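Probable CoA-transferase alpha subunit (PDB 6COJ) probably forms, with a partner protein chain, an enzyme of the coenzyme A transferase family, and here holds a bulky coenzyme A thioester in its pocket. Local coordinates at residues R113-A117 with G118-C122; R146-G149 with D150-R153; A208-E211 with K212-V215; P99-A102 with K103-A107. The protein carries 1 engineered substitution. One frame throughout, in Å; residues are numbered along the deposited sequence.

Interaction 1: R113-A117 with G118-C122. Engineered in segment 113-117: Ala117 (natural residue Glu).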
loop_
_atom_site.group_PDB
_atom_site.type_symbol
_atom_site.label_atom_id
_atom_site.label_comp_id
_atom_site.label_asym_id
_atom_site.label_seq_id
_atom_site.Cartn_x
_atom_site.Cartn_y
_atom_site.Cartn_z
ATOM N N ARG A 113 -22.928 -3.851 -9.012
ATOM C CA ARG A 113 -21.629 -3.888 -9.671
ATOM C C ARG A 113 -20.718 -4.767 -8.823
ATOM O O ARG A 113 -19.736 -4.306 -8.220
ATOM C CB ARG A 113 -21.080 -2.483 -9.882
ATOM C CG ARG A 113 -21.950 -1.624 -10.793
ATOM C CD ARG A 113 -22.039 -2.180 -12.229
ATOM N NE ARG A 113 -22.896 -1.342 -13.060
ATOM C CZ ARG A 113 -24.198 -1.542 -13.226
ATOM N NH1 ARG A 113 -24.790 -2.577 -12.642
ATOM N NH2 ARG A 113 -24.897 -0.714 -13.989
ATOM N N GLU A 114 -21.082 -6.042 -8.764
ATOM C CA GLU A 114 -20.310 -7.051 -8.065
ATOM C C GLU A 114 -18.942 -7.176 -8.725
ATOM O O GLU A 114 -18.812 -7.064 -9.949
ATOM C CB GLU A 114 -21.088 -8.369 -8.151
ATOM C CG GLU A 114 -20.466 -9.526 -7.404
ATOM C CD GLU A 114 -21.406 -10.708 -7.304
ATOM O OE1 GLU A 114 -22.592 -10.496 -6.990
ATOM O OE2 GLU A 114 -20.962 -11.847 -7.554
ATOM N N MET A 115 -17.912 -7.386 -7.910
ATOM C CA MET A 115 -16.558 -7.399 -8.443
ATOM C C MET A 115 -15.686 -8.309 -7.598
ATOM O O MET A 115 -16.039 -8.672 -6.473
ATOM C CB MET A 115 -15.973 -5.984 -8.488
ATOM C CG MET A 115 -15.689 -5.391 -7.115
ATOM S SD MET A 115 -15.169 -3.660 -7.201
ATOM C CE MET A 115 -16.715 -2.831 -6.803
ATOM N N ASP A 116 -14.533 -8.685 -8.149
ATOM C CA ASP A 116 -13.569 -9.434 -7.353
ATOM C C ASP A 116 -13.181 -8.628 -6.113
ATOM O O ASP A 116 -13.103 -7.398 -6.153
ATOM C CB ASP A 116 -12.327 -9.751 -8.184
ATOM C CG ASP A 116 -11.234 -10.386 -7.358
ATOM O OD1 ASP A 116 -11.262 -11.625 -7.175
ATOM O OD2 ASP A 116 -10.360 -9.639 -6.876
ATOM N N ALA A 117 -12.966 -9.319 -4.990
ATOM C CA ALA A 117 -12.679 -8.605 -3.750
ATOM C C ALA A 117 -11.461 -7.690 -3.876
ATOM O O ALA A 117 -11.426 -6.613 -3.277
ATOM C CB ALA A 117 -12.521 -9.589 -2.592
ATOM N N GLY A 118 -10.455 -8.096 -4.656
ATOM C CA GLY A 118 -9.286 -7.244 -4.831
ATOM C C GLY A 118 -9.564 -5.998 -5.637
ATOM O O GLY A 118 -8.805 -5.019 -5.533
ATOM N N MET A 119 -10.634 -6.010 -6.443
ATOM C CA MET A 119 -10.996 -4.832 -7.217
ATOM C C MET A 119 -11.532 -3.716 -6.333
ATOM O O MET A 119 -11.400 -2.541 -6.689
ATOM C CB MET A 119 -12.006 -5.197 -8.301
ATOM C CG MET A 119 -11.417 -6.068 -9.404
ATOM S SD MET A 119 -12.678 -6.720 -10.527
ATOM C CE MET A 119 -13.300 -5.218 -11.279
ATOM N N VAL A 120 -12.166 -4.051 -5.202
ATOM C CA VAL A 120 -12.603 -3.010 -4.275
ATOM C C VAL A 120 -11.405 -2.221 -3.767
ATOM O O VAL A 120 -11.374 -0.988 -3.841
ATOM C CB VAL A 120 -13.420 -3.606 -3.115
ATOM C CG1 VAL A 120 -13.834 -2.498 -2.169
ATOM C CG2 VAL A 120 -14.676 -4.314 -3.636
ATOM N N LYS A 121 -10.408 -2.922 -3.230
ATOM C CA LYS A 121 -9.192 -2.266 -2.762
ATOM C C LYS A 121 -8.586 -1.413 -3.867
ATOM O O LYS A 121 -8.219 -0.249 -3.649
ATOM C CB LYS A 121 -8.202 -3.335 -2.297
ATOM C CG LYS A 121 -6.849 -2.780 -1.883
ATOM C CD LYS A 121 -5.838 -3.907 -1.662
ATOM C CE LYS A 121 -4.475 -3.325 -1.307
ATOM N NZ LYS A 121 -3.464 -4.361 -0.983
ATOM N N CYS A 122 -8.497 -1.978 -5.067
ATOM C CA CYS A 122 -7.909 -1.267 -6.192
ATOM C C CYS A 122 -8.677 0.015 -6.505
ATOM O O CYS A 122 -8.077 1.086 -6.678
ATOM C CB CYS A 122 -7.902 -2.215 -7.389
ATOM S SG CYS A 122 -7.201 -1.561 -8.895
#

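Interaction 2: R146-G149 with D150-R153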
loop_
_atom_site.group_PDB
_atom_site.type_symbol
_atom_site.label_atom_id
_atom_site.label_comp_id
_atom_site.label_asym_id
_atom_site.label_seq_id
_atom_site.Cartn_x
_atom_site.Cartn_y
_atom_site.Cartn_z
ATOM N N ARG A 146 -19.677 -8.971 -17.111
ATOM C CA ARG A 146 -21.123 -8.881 -17.378
ATOM C C ARG A 146 -21.891 -8.126 -16.317
ATOM O O ARG A 146 -22.846 -7.511 -16.621
ATOM C CB ARG A 146 -21.725 -10.242 -17.534
ATOM C CG ARG A 146 -21.247 -11.000 -18.717
ATOM C CD ARG A 146 -22.370 -11.775 -19.380
ATOM N NE ARG A 146 -23.126 -12.787 -18.624
ATOM C CZ ARG A 146 -24.421 -12.660 -18.319
ATOM N NH1 ARG A 146 -25.047 -13.644 -17.718
ATOM N NH2 ARG A 146 -25.101 -11.531 -18.581
ATOM N N PHE A 147 -21.472 -8.222 -15.063
ATOM C CA PHE A 147 -22.096 -7.401 -14.030
ATOM C C PHE A 147 -21.991 -5.918 -14.370
ATOM O O PHE A 147 -22.917 -5.142 -14.098
ATOM C CB PHE A 147 -21.431 -7.646 -12.673
ATOM C CG PHE A 147 -21.935 -8.854 -11.935
ATOM C CD1 PHE A 147 -23.253 -8.927 -11.496
ATOM C CD2 PHE A 147 -21.074 -9.896 -11.622
ATOM C CE1 PHE A 147 -23.701 -10.032 -10.802
ATOM C CE2 PHE A 147 -21.510 -11.001 -10.923
ATOM C CZ PHE A 147 -22.836 -11.073 -10.504
ATOM N N TRP A 148 -20.867 -5.501 -14.954
ATOM C CA TRP A 148 -20.589 -4.087 -15.175
ATOM C C TRP A 148 -20.878 -3.614 -16.586
ATOM O O TRP A 148 -21.118 -2.417 -16.780
ATOM C CB TRP A 148 -19.117 -3.795 -14.917
ATOM C CG TRP A 148 -18.677 -3.847 -13.504
ATOM C CD1 TRP A 148 -18.659 -4.941 -12.684
ATOM C CD2 TRP A 148 -18.128 -2.761 -12.745
ATOM N NE1 TRP A 148 -18.141 -4.595 -11.456
ATOM C CE2 TRP A 148 -17.811 -3.264 -11.471
ATOM C CE3 TRP A 148 -17.893 -1.406 -13.018
ATOM C CZ2 TRP A 148 -17.252 -2.465 -10.476
ATOM C CZ3 TRP A 148 -17.356 -0.610 -12.022
ATOM C CH2 TRP A 148 -17.036 -1.146 -10.768
ATOM N N GLY A 149 -20.833 -4.506 -17.577
ATOM C CA GLY A 149 -20.936 -4.050 -18.954
ATOM C C GLY A 149 -19.929 -2.960 -19.273
ATOM O O GLY A 149 -18.759 -3.022 -18.870
ATOM N N ASP A 150 -20.396 -1.921 -19.975
ATOM C CA ASP A 150 -19.501 -0.872 -20.456
ATOM C C ASP A 150 -19.009 0.056 -19.350
ATOM O O ASP A 150 -18.168 0.921 -19.625
ATOM C CB ASP A 150 -20.153 -0.076 -21.594
ATOM C CG ASP A 150 -19.151 0.788 -22.351
ATOM O OD1 ASP A 150 -18.090 0.257 -22.753
ATOM O OD2 ASP A 150 -19.421 1.996 -22.535
ATOM N N GLU A 151 -19.499 -0.093 -18.119
ATOM C CA GLU A 151 -18.930 0.652 -17.000
ATOM C C GLU A 151 -17.535 0.153 -16.635
ATOM O O GLU A 151 -16.786 0.875 -15.966
ATOM C CB GLU A 151 -19.863 0.582 -15.782
ATOM C CG GLU A 151 -19.500 1.575 -14.679
ATOM C CD GLU A 151 -20.431 1.551 -13.481
ATOM O OE1 GLU A 151 -21.593 1.095 -13.599
ATOM O OE2 GLU A 151 -19.984 2.010 -12.409
ATOM N N LEU A 152 -17.174 -1.066 -17.043
ATOM C CA LEU A 152 -15.861 -1.646 -16.770
ATOM C C LEU A 152 -15.182 -1.905 -18.106
ATOM O O LEU A 152 -15.616 -2.771 -18.871
ATOM C CB LEU A 152 -15.988 -2.940 -15.965
ATOM C CG LEU A 152 -14.673 -3.539 -15.456
ATOM C CD1 LEU A 152 -14.019 -2.604 -14.448
ATOM C CD2 LEU A 152 -14.940 -4.898 -14.840
ATOM N N ARG A 153 -14.120 -1.153 -18.380
ATOM C CA ARG A 153 -13.362 -1.239 -19.618
ATOM C C ARG A 153 -11.965 -1.779 -19.338
ATOM O O ARG A 153 -11.521 -1.859 -18.195
ATOM C CB ARG A 153 -13.290 0.139 -20.297
ATOM C CG ARG A 153 -14.658 0.667 -20.713
ATOM C CD ARG A 153 -14.625 2.118 -21.150
ATOM N NE ARG A 153 -15.958 2.521 -21.602
ATOM C CZ ARG A 153 -16.321 3.763 -21.916
ATOM N NH1 ARG A 153 -15.457 4.763 -21.825
ATOM N NH2 ARG A 153 -17.563 4.004 -22.316
#

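Interaction 3: A208-E211 with K212-V215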
loop_
_atom_site.group_PDB
_atom_site.type_symbol
_atom_site.label_atom_id
_atom_site.label_comp_id
_atom_site.label_asym_id
_atom_site.label_seq_id
_atom_site.Cartn_x
_atom_site.Cartn_y
_atom_site.Cartn_z
ATOM N N ALA A 208 -9.873 7.931 2.559
ATOM C CA ALA A 208 -9.093 8.630 1.541
ATOM C C ALA A 208 -9.854 8.770 0.229
ATOM O O ALA A 208 -9.560 9.678 -0.555
ATOM C CB ALA A 208 -7.757 7.913 1.314
ATOM N N ALA A 209 -10.823 7.889 -0.033
ATOM C CA ALA A 209 -11.587 7.905 -1.276
ATOM C C ALA A 209 -12.824 8.796 -1.216
ATOM O O ALA A 209 -13.511 8.933 -2.234
ATOM C CB ALA A 209 -12.023 6.479 -1.633
ATOM N N ALA A 210 -13.121 9.403 -0.065
ATOM C CA ALA A 210 -14.402 10.051 0.168
ATOM C C ALA A 210 -14.255 11.555 0.363
ATOM O O ALA A 210 -13.208 12.060 0.774
ATOM C CB ALA A 210 -15.097 9.457 1.400
ATOM N N GLU A 211 -15.364 12.258 0.120
ATOM C CA GLU A 211 -15.438 13.696 0.369
ATOM C C GLU A 211 -15.728 14.004 1.836
ATOM O O GLU A 211 -15.048 14.835 2.448
ATOM C CB GLU A 211 -16.530 14.296 -0.508
ATOM C CG GLU A 211 -16.700 15.793 -0.386
ATOM C CD GLU A 211 -15.554 16.569 -1.002
ATOM O OE1 GLU A 211 -15.381 17.754 -0.640
ATOM O OE2 GLU A 211 -14.834 15.988 -1.846
ATOM N N LYS A 212 -16.740 13.354 2.414
ATOM C CA LYS A 212 -17.125 13.546 3.812
ATOM C C LYS A 212 -16.865 12.255 4.575
ATOM O O LYS A 212 -17.308 11.186 4.152
ATOM C CB LYS A 212 -18.616 13.875 3.926
ATOM C CG LYS A 212 -19.080 15.109 3.184
ATOM C CD LYS A 212 -20.604 15.222 3.287
ATOM C CE LYS A 212 -21.191 16.160 2.247
ATOM N NZ LYS A 212 -20.635 17.535 2.360
ATOM N N ARG A 213 -16.150 12.344 5.695
ATOM C CA ARG A 213 -15.644 11.159 6.374
ATOM C C ARG A 213 -16.084 11.175 7.829
ATOM O O ARG A 213 -15.758 12.108 8.570
ATOM C CB ARG A 213 -14.119 11.122 6.291
ATOM C CG ARG A 213 -13.568 10.715 4.926
ATOM C CD ARG A 213 -13.576 11.846 3.911
ATOM N NE ARG A 213 -12.821 13.011 4.371
ATOM C CZ ARG A 213 -11.509 13.154 4.213
ATOM N NH1 ARG A 213 -10.807 12.203 3.615
ATOM N NH2 ARG A 213 -10.908 14.250 4.646
ATOM N N PHE A 214 -16.804 10.136 8.243
ATOM C CA PHE A 214 -17.278 10.022 9.617
ATOM C C PHE A 214 -16.718 8.752 10.231
ATOM O O PHE A 214 -16.875 7.664 9.664
ATOM C CB PHE A 214 -18.805 10.060 9.653
ATOM C CG PHE A 214 -19.345 11.321 9.077
ATOM C CD1 PHE A 214 -19.279 12.498 9.794
ATOM C CD2 PHE A 214 -19.787 11.355 7.761
ATOM C CE1 PHE A 214 -19.712 13.676 9.243
ATOM C CE2 PHE A 214 -20.232 12.534 7.203
ATOM C CZ PHE A 214 -20.190 13.697 7.946
ATOM N N VAL A 215 -16.033 8.896 11.366
ATOM C CA VAL A 215 -15.478 7.765 12.104
ATOM C C VAL A 215 -16.178 7.697 13.450
ATOM O O VAL A 215 -16.204 8.685 14.195
ATOM C CB VAL A 215 -13.948 7.845 12.273
ATOM C CG1 VAL A 215 -13.515 9.113 12.987
ATOM C CG2 VAL A 215 -13.439 6.616 13.013
#

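Interaction 4: P99-A102 with K103-A107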
loop_
_atom_site.group_PDB
_atom_site.type_symbol
_atom_site.label_atom_id
_atom_site.label_comp_id
_atom_site.label_asym_id
_atom_site.label_seq_id
_atom_site.Cartn_x
_atom_site.Cartn_y
_atom_site.Cartn_z
ATOM N N PRO A 99 -29.563 -12.516 4.741
ATOM C CA PRO A 99 -30.892 -12.775 4.167
ATOM C C PRO A 99 -31.571 -11.535 3.626
ATOM O O PRO A 99 -32.436 -11.659 2.752
ATOM C CB PRO A 99 -31.672 -13.368 5.349
ATOM C CG PRO A 99 -31.017 -12.737 6.564
ATOM C CD PRO A 99 -29.543 -12.641 6.208
ATOM N N TRP A 100 -31.224 -10.345 4.117
ATOM C CA TRP A 100 -31.838 -9.140 3.571
ATOM C C TRP A 100 -31.203 -8.735 2.250
ATOM O O TRP A 100 -31.903 -8.314 1.320
ATOM C CB TRP A 100 -31.783 -7.997 4.582
ATOM C CG TRP A 100 -32.892 -8.045 5.581
ATOM C CD1 TRP A 100 -32.788 -8.279 6.922
ATOM C CD2 TRP A 100 -34.289 -7.878 5.312
ATOM N NE1 TRP A 100 -34.033 -8.258 7.508
ATOM C CE2 TRP A 100 -34.971 -8.010 6.539
ATOM C CE3 TRP A 100 -35.026 -7.610 4.153
ATOM C CZ2 TRP A 100 -36.358 -7.891 6.641
ATOM C CZ3 TRP A 100 -36.400 -7.499 4.252
ATOM C CH2 TRP A 100 -37.052 -7.634 5.485
ATOM N N PHE A 101 -29.881 -8.854 2.143
ATOM C CA PHE A 101 -29.252 -8.705 0.839
ATOM C C PHE A 101 -29.811 -9.726 -0.151
ATOM O O PHE A 101 -30.130 -9.385 -1.297
ATOM C CB PHE A 101 -27.740 -8.842 0.997
ATOM C CG PHE A 101 -26.993 -8.850 -0.303
ATOM C CD1 PHE A 101 -26.903 -7.702 -1.076
ATOM C CD2 PHE A 101 -26.384 -10.007 -0.751
ATOM C CE1 PHE A 101 -26.206 -7.707 -2.274
ATOM C CE2 PHE A 101 -25.681 -10.020 -1.952
ATOM C CZ PHE A 101 -25.596 -8.866 -2.711
ATOM N N ALA A 102 -29.962 -10.983 0.278
ATOM C CA ALA A 102 -30.512 -12.001 -0.616
ATOM C C ALA A 102 -31.914 -11.632 -1.085
ATOM O O ALA A 102 -32.244 -11.797 -2.263
ATOM C CB ALA A 102 -30.524 -13.367 0.078
ATOM N N LYS A 103 -32.751 -11.128 -0.175
ATOM C CA LYS A 103 -34.109 -10.757 -0.559
ATOM C C LYS A 103 -34.109 -9.615 -1.568
ATOM O O LYS A 103 -34.868 -9.645 -2.545
ATOM C CB LYS A 103 -34.934 -10.413 0.680
ATOM C CG LYS A 103 -35.394 -11.646 1.443
ATOM C CD LYS A 103 -35.727 -11.343 2.899
ATOM C CE LYS A 103 -37.218 -11.171 3.116
ATOM N NZ LYS A 103 -37.758 -10.005 2.369
ATOM N N ALA A 104 -33.264 -8.604 -1.359
ATOM C CA ALA A 104 -33.193 -7.503 -2.315
ATOM C C ALA A 104 -32.711 -7.989 -3.678
ATOM O O ALA A 104 -33.194 -7.524 -4.719
ATOM C CB ALA A 104 -32.286 -6.397 -1.778
ATOM N N ARG A 105 -31.765 -8.932 -3.687
ATOM C CA ARG A 105 -31.241 -9.470 -4.941
ATOM C C ARG A 105 -32.298 -10.281 -5.687
ATOM O O ARG A 105 -32.517 -10.080 -6.891
ATOM C CB ARG A 105 -30.014 -10.329 -4.641
ATOM C CG ARG A 105 -28.804 -9.513 -4.176
ATOM C CD ARG A 105 -28.054 -8.942 -5.372
ATOM N NE ARG A 105 -27.355 -9.996 -6.091
ATOM C CZ ARG A 105 -27.272 -10.091 -7.414
ATOM N NH1 ARG A 105 -27.887 -9.214 -8.207
ATOM N NH2 ARG A 105 -26.580 -11.086 -7.951
ATOM N N THR A 106 -32.950 -11.217 -4.996
ATOM C CA THR A 106 -33.928 -12.061 -5.671
ATOM C C THR A 106 -35.157 -11.276 -6.108
ATOM O O THR A 106 -35.863 -11.716 -7.021
ATOM C CB THR A 106 -34.295 -13.275 -4.809
ATOM O OG1 THR A 106 -34.860 -12.844 -3.562
ATOM C CG2 THR A 106 -33.051 -14.133 -4.537
ATOM N N ALA A 107 -35.407 -10.118 -5.499
ATOM C CA ALA A 107 -36.490 -9.233 -5.908
ATOM C C ALA A 107 -36.057 -8.226 -6.964
ATOM O O ALA A 107 -36.888 -7.459 -7.452
ATOM C CB ALA A 107 -37.062 -8.497 -4.690
#

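Interaction 1: R113-A117 with G118-C122
Asp116 and Gly118 make a helix N-cap at the junction where strand 111-114, an outermost strand of the parallel sheet in this chain, passes into helix 117-128. Gly118 N donates to Asp116 OD2 at 2.7 Å, reaching the oxygen from above the carboxylate plane, 50° out of it. With CG anti to its backbone N (chi1 173°), the carboxylate swings back over the first turn of the helix. A carboxylate here would probably be favoured by the partial positive charge of the helix start. Its other oxygen, OD1, accepts from the backbone of the partner protein chain, so both oxygens are engaged. The backbone adds a second bond, Met119 N to Asp116 O at 2.8 Å, and a weak one from Val120 N to Ala117 O.

Two methionines fill the side of the turn. The thioether of Met115, bent at its last torsion, crosses Val120 at about a right angle, with SD 3.7 Å from Val120 CG2. Met115 SD also lies 3.7 Å from Met119 CB, while Met119 curls back to bring its own SD 3.8 Å from Asp116 CB. Asp116 N, close to that sulfur, is buried without a polar partner. Ala117, an engineered residue in place of the natural glutamate, follows the cap and touches the bound coenzyme A thioester.

Around this corner, Met115 packs on Trp148 of helix 144-148 and on Tyr85 of strand 81-86. Met119 reaches Val144 of that same helix, and both methionines lean on Met172 of strand 168-173.

Interaction 2: R146-G149 with D150-R153
Asp150 follows Gly149 directly at the end of helix 144-148, where the positive phi of the glycine (53°) takes the chain out of the helix. Its carboxylate binds within the same short turn: Arg153 NH2 donates to Asp150 OD2 in a nearly straight salt bridge of 2.7 Å, the oxygen lying in the guanidinium plane.

Glu151 comes next. Its N donates to Trp148 O at 3.1 Å, and its extended chain crosses the six-membered end of the indole obliquely, CG 3.8 Å from Trp148 CE3. Ring and carboxylate planes stand 64° apart. OE2 accepts from Tyr85 OH, and OE1 forms salt bridges with Arg113 and Lys83.

Leu152 N then bonds to Gly149 O at 3.1 Å. With CG anti to the backbone N (chi1 -172°), Leu152 lies over one face of the indole: CD2 makes a CH-pi contact 4.3 Å from the centroid of the five-membered ring of Trp148. The two CB atoms of Leu152 and Trp148 are only 3.4 Å apart, a tight fit.

Arg153 leads out of the turn, its backbone N donating to Tyr159 OH and its NH1 to Pro158 O of the second copy of this protein. The chemistry is thus divided: apolar packing and Glu114 O, which accepts from Trp148 NE1, fix the indole, while the flanking cations probably keep Glu151 ionised.

Interaction 3: A208-E211 with K212-V215
Ala210 is extended (psi 158°), Glu211 drops into a helical conformation, and Lys212 is extended again, so the chain turns a corner at Glu211 and Lys212 and brings Arg213 back beside Ala210. The corner belongs to the returning half of a beta-alpha-beta crossover in the Rossmann-like sheet of the coenzyme A transferase fold: helix 203-208 ends just before it, and strand 213-217 leaves it to lie parallel to strand 177-184. Backbone bonds from Glu211 to Leu177, and from Lys212 to Asp178 and Ala180, stitch the corner to that strand.

Arg213 carries the contact. Its CG stands anti to the carbonyl carbon (chi1 -75°), and bends at the next two torsions fold the chain back across the corner. CD then lies 3.8 Å from Ala210 CB. The guanidinium is spent elsewhere: NE forms a salt bridge with Asp243 OD2, NH1 donates to Cys207 O at the end of the helix, and NH2 donates to Met240 O. One buried group thus ties the end of helix 203-208 and the stretch at Met240 and Asp243 to the start of strand 213-217; Asp243 would partly offset its charge, although a basic side chain of the partner protein comes near. A leucine in place of Arg213 would probably leave the Asp243 carboxylate without its cation and the carbonyls of Cys207 and Met240 without their donor.

Glu211 O, by contrast, approaches Arg213 NE to 3.5 Å at an angle too poor for a bond. The closest approach of Arg213 to the corner is made by a methylene against a carbonyl oxygen, CD 3.2 Å from Ala210 O.

Interaction 4: P99-A102 with K103-A107
Phe101 holds CG anti to its backbone N (chi1 174°), while Arg105, one turn on, has CG anti to the carbonyl carbon (chi1 -70°) and then bends twice. The two side chains therefore run side by side and point the same way. Arg105 CG makes a CH-pi contact over one face of the phenyl, 3.7 Å from the centroid of the Phe101 ring. CD follows, 3.6 Å from Phe101 CZ, and the guanidinium plane is turned 33° from the ring. This leaves the charged end to the partner protein chain, where NE meets a polar side chain and NH1 a backbone group. A serine in place of Phe101 would probably take away the ring that backs CG and CD of Arg105 and open a gap beside them, leaving the arginine held mainly at its charged end.

The helix itself supplies regular i to i+4 bonds: Arg105 N to Phe101 O measures 2.9 Å, and Thr106 N to Ala102 O is equally short. On another side of it, in one of its two conformers, Lys103 lies alongside Trp100, with CD 3.9 Å above the indole plane near its rim; this contact is therefore doubtful.

Helix 99-106 packs against helix 70-77, with Phe101 on Leu72 and Ala104 on Cys76. Phe101 also meets Tyr86 edge-to-face, Trp100 meets Trp281 likewise, and Arg105 leans on Val112 of strand 111-114.

How the interactions relate
From the N terminus the order is interaction 4, 1, 2, 3. Each joins adjoining segments, so each closes just a local turn; they stand in series, and none encloses or crosses another. Helix 99-106 is followed, after a short loop, by strand 111-114 and the N-cap of interaction 1. Interactions 1 and 2 touch: Arg113 NE and Glu151 OE1 form a 2.8 Å salt bridge that ties the edge of the parallel sheet to the turn before strand 153-156. Arg105 of interaction 4 comes within loose packing distance of Glu114 and Phe147, so the three lie next to one another. Interaction 3 stands apart, about 19 Å from interaction 1 between centres, yet both reach the same parallel sheet.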